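Local structure of sortase (Streptomyces avermitilis, 5GO5) at residues Pro66-Thr71 with Leu76-Gly81. The protein is a class E sortase, probably a cysteine transpeptidase of the housekeeping type that attaches proteins to the cell wall without needing calcium. Residues are numbered along the deposited sequence; the frame is centred on the assembly and turned at random.
Sequences PVLEGT and LKKGLG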
ATOM      1  N   PRO A  66       9.970  -2.265  -4.136  1.00 12.41           N
ATOM      2  CA  PRO A  66       9.411  -3.531  -4.468  1.00 12.38           C
ATOM      3  C   PRO A  66       8.423  -3.979  -3.379  1.00 12.20           C
ATOM      4  O   PRO A  66       8.624  -3.669  -2.204  1.00 12.51           O
ATOM      5  CB  PRO A  66      10.639  -4.466  -4.469  1.00 13.26           C
ATOM      6  CG  PRO A  66      11.503  -3.874  -3.421  1.00 13.41           C
ATOM      7  CD  PRO A  66      11.323  -2.401  -3.529  1.00 13.65           C
ATOM      8  N   VAL A  67       7.359  -4.651  -3.814  1.00 11.47           N
ATOM      9  CA  VAL A  67       6.383  -5.248  -2.899  1.00 11.86           C
ATOM     10  C   VAL A  67       6.547  -6.748  -3.005  1.00 11.69           C
ATOM     11  O   VAL A  67       6.430  -7.344  -4.069  1.00 11.87           O
ATOM     12  CB  VAL A  67       4.950  -4.836  -3.198  1.00 12.57           C
ATOM     13  CG1 VAL A  67       4.028  -5.352  -2.088  1.00 13.14           C
ATOM     14  CG2 VAL A  67       4.862  -3.313  -3.348  1.00 11.87           C
ATOM     15  N   LEU A  68       6.799  -7.361  -1.849  1.00 11.33           N
ATOM     16  CA  LEU A  68       7.038  -8.770  -1.734  1.00 12.76           C
ATOM     17  C   LEU A  68       5.855  -9.417  -1.038  1.00 12.82           C
ATOM     18  O   LEU A  68       5.180  -8.783  -0.238  1.00 11.93           O
ATOM     19  CB  LEU A  68       8.308  -9.026  -0.898  1.00 14.22           C
ATOM     20  CG  LEU A  68       9.642  -8.764  -1.598  1.00 16.12           C
ATOM     21  CD1 LEU A  68       9.846  -7.284  -1.794  1.00 18.98           C
ATOM     22  CD2 LEU A  68      10.785  -9.320  -0.764  1.00 17.91           C
ATOM     23  N   GLU A  69       5.642 -10.712  -1.317  1.00 12.30           N
ATOM     24  CA  GLU A  69       4.567 -11.424  -0.663  1.00 12.88           C
ATOM     25  C   GLU A  69       4.931 -11.806   0.753  1.00 13.55           C
ATOM     26  O   GLU A  69       6.016 -12.392   0.993  1.00 13.83           O
ATOM     27  CB  GLU A  69       4.194 -12.662  -1.493  1.00 13.87           C
ATOM     28  CG  GLU A  69       3.123 -13.556  -0.877  1.00 14.78           C
ATOM     29  CD  GLU A  69       1.739 -12.929  -0.763  1.00 16.79           C
ATOM     30  OE1 GLU A  69       1.614 -11.682  -0.757  1.00 16.84           O
ATOM     31  OE2 GLU A  69       0.751 -13.700  -0.703  1.00 17.55           O
ATOM     32  N   GLY A  70       4.038 -11.527   1.690  1.00 12.70           N
ATOM     33  CA  GLY A  70       4.298 -11.842   3.078  1.00 13.57           C
ATOM     34  C   GLY A  70       4.740 -10.701   3.931  1.00 14.49           C
ATOM     35  O   GLY A  70       5.181  -9.678   3.433  1.00 13.19           O
ATOM     36  N   THR A  71       4.639 -10.871   5.245  1.00 14.21           N
ATOM     37  CA  THR A  71       4.990  -9.822   6.185  1.00 14.52           C
ATOM     38  C   THR A  71       5.922 -10.340   7.275  1.00 16.22           C
ATOM     39  O   THR A  71       6.020  -9.716   8.333  1.00 18.23           O
ATOM     40  CB  THR A  71       3.768  -9.140   6.809  1.00 15.57           C
ATOM     41  OG1 THR A  71       2.881 -10.127   7.384  1.00 16.44           O
ATOM     42  CG2 THR A  71       2.989  -8.343   5.740  1.00 14.65           C
ATOM     43  N   LEU A  76      10.227  -7.704   5.339  1.00 16.85           N
ATOM     44  CA  LEU A  76      10.166  -6.270   5.569  1.00 19.43           C
ATOM     45  C   LEU A  76      11.563  -5.635   5.564  1.00 21.67           C
ATOM     46  O   LEU A  76      11.680  -4.433   5.384  1.00 22.40           O
ATOM     47  CB  LEU A  76       9.380  -5.973   6.817  1.00 21.54           C
ATOM     48  CG  LEU A  76       7.900  -6.462   6.816  1.00 25.40           C
ATOM     49  CD1 LEU A  76       7.182  -5.894   8.026  1.00 28.18           C
ATOM     50  CD2 LEU A  76       7.166  -6.121   5.527  1.00 28.21           C
ATOM     51  N   LYS A  77      12.626  -6.434   5.735  1.00 22.64           N
ATOM     52  CA  LYS A  77      13.984  -5.914   5.530  1.00 23.40           C
ATOM     53  C   LYS A  77      14.384  -5.661   4.067  1.00 24.86           C
ATOM     54  O   LYS A  77      15.327  -4.890   3.809  1.00 26.79           O
ATOM     55  CB  LYS A  77      15.018  -6.870   6.196  1.00 26.93           C
ATOM     56  CG  LYS A  77      14.828  -7.016   7.701  1.00 28.88           C
ATOM     57  CD  LYS A  77      15.888  -7.981   8.297  1.00 34.69           C
ATOM     58  CE  LYS A  77      15.729  -8.139   9.797  1.00 37.43           C
ATOM     59  N   LYS A  78      13.695  -6.275   3.109  1.00 23.71           N
ATOM     60  CA  LYS A  78      14.007  -6.186   1.696  1.00 24.27           C
ATOM     61  C   LYS A  78      13.086  -5.231   0.916  1.00 23.59           C
ATOM     62  O   LYS A  78      13.365  -4.908  -0.231  1.00 24.00           O
ATOM     63  CB  LYS A  78      13.858  -7.550   1.038  1.00 27.79           C
ATOM     64  CG  LYS A  78      14.719  -8.637   1.648  1.00 29.66           C
ATOM     65  CD  LYS A  78      14.412  -9.925   0.921  1.00 31.91           C
ATOM     66  CE  LYS A  78      15.067 -11.113   1.567  1.00 33.63           C
ATOM     67  NZ  LYS A  78      14.754 -12.273   0.722  1.00 35.28           N
ATOM     68  N   GLY A  79      11.959  -4.865   1.501  1.00 19.68           N
ATOM     69  CA  GLY A  79      10.989  -4.030   0.792  1.00 19.22           C
ATOM     70  C   GLY A  79       9.678  -3.954   1.568  1.00 16.10           C
ATOM     71  O   GLY A  79       9.621  -4.199   2.742  1.00 17.00           O
ATOM     72  N   LEU A  80       8.636  -3.602   0.866  1.00 14.37           N
ATOM     73  CA  LEU A  80       7.313  -3.595   1.446  1.00 13.22           C
ATOM     74  C   LEU A  80       6.763  -5.015   1.401  1.00 13.88           C
ATOM     75  O   LEU A  80       7.084  -5.784   0.517  1.00 14.84           O
ATOM     76  CB  LEU A  80       6.437  -2.704   0.610  1.00 13.49           C
ATOM     77  CG  LEU A  80       6.987  -1.301   0.499  1.00 13.15           C
ATOM     78  CD1 LEU A  80       6.064  -0.456  -0.327  1.00 13.45           C
ATOM     79  CD2 LEU A  80       7.178  -0.622   1.839  1.00 13.78           C
ATOM     80  N   GLY A  81       5.891  -5.348   2.345  1.00 11.52           N
ATOM     81  CA  GLY A  81       5.327  -6.691   2.414  1.00 11.46           C
ATOM     82  C   GLY A  81       3.806  -6.695   2.318  1.00 11.38           C
ATOM     83  O   GLY A  81       3.142  -5.933   3.043  1.00 11.59           O
TER
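The peptide groups of Leu68 and Leu80 meet through a nearly straight bond (N-H...O 173°), with Leu68 N 2.9 Å from Leu80 O. Pro66 CG lies 3.8 Å from Lys78 O. The two segments join the strands of a short beta-alpha-beta unit of the sortase fold, in which strands 65-69 and 80-82 run parallel and helix 73-76 makes the crossover. Pro66 O takes the other cross-strand bond, from Leu80 N (3.1 Å). On one face of the sheet Val67 CG2 comes within 4.3 Å of Leu80 CB, and Met54 of strand 50-55 packs against both side chains. On the other face Leu68 keeps CG beside its own backbone N (chi1 -75°), which carries CD2 to Lys78, where the two side chains cross at about a right angle. Gly81 lets the backbones close in: its CA sits 3.2 Å from Gly70 O. Toward the predicted active site, Leu76 touches His100, the predicted proton donor/acceptor, and Thr71 O accepts a hydrogen bond from the OH of Cys169, the predicted acyl-thioester residue, which is modified in this crystal. Within the crossover, Leu76 CD1 lies 4.0 Å from Thr71 O.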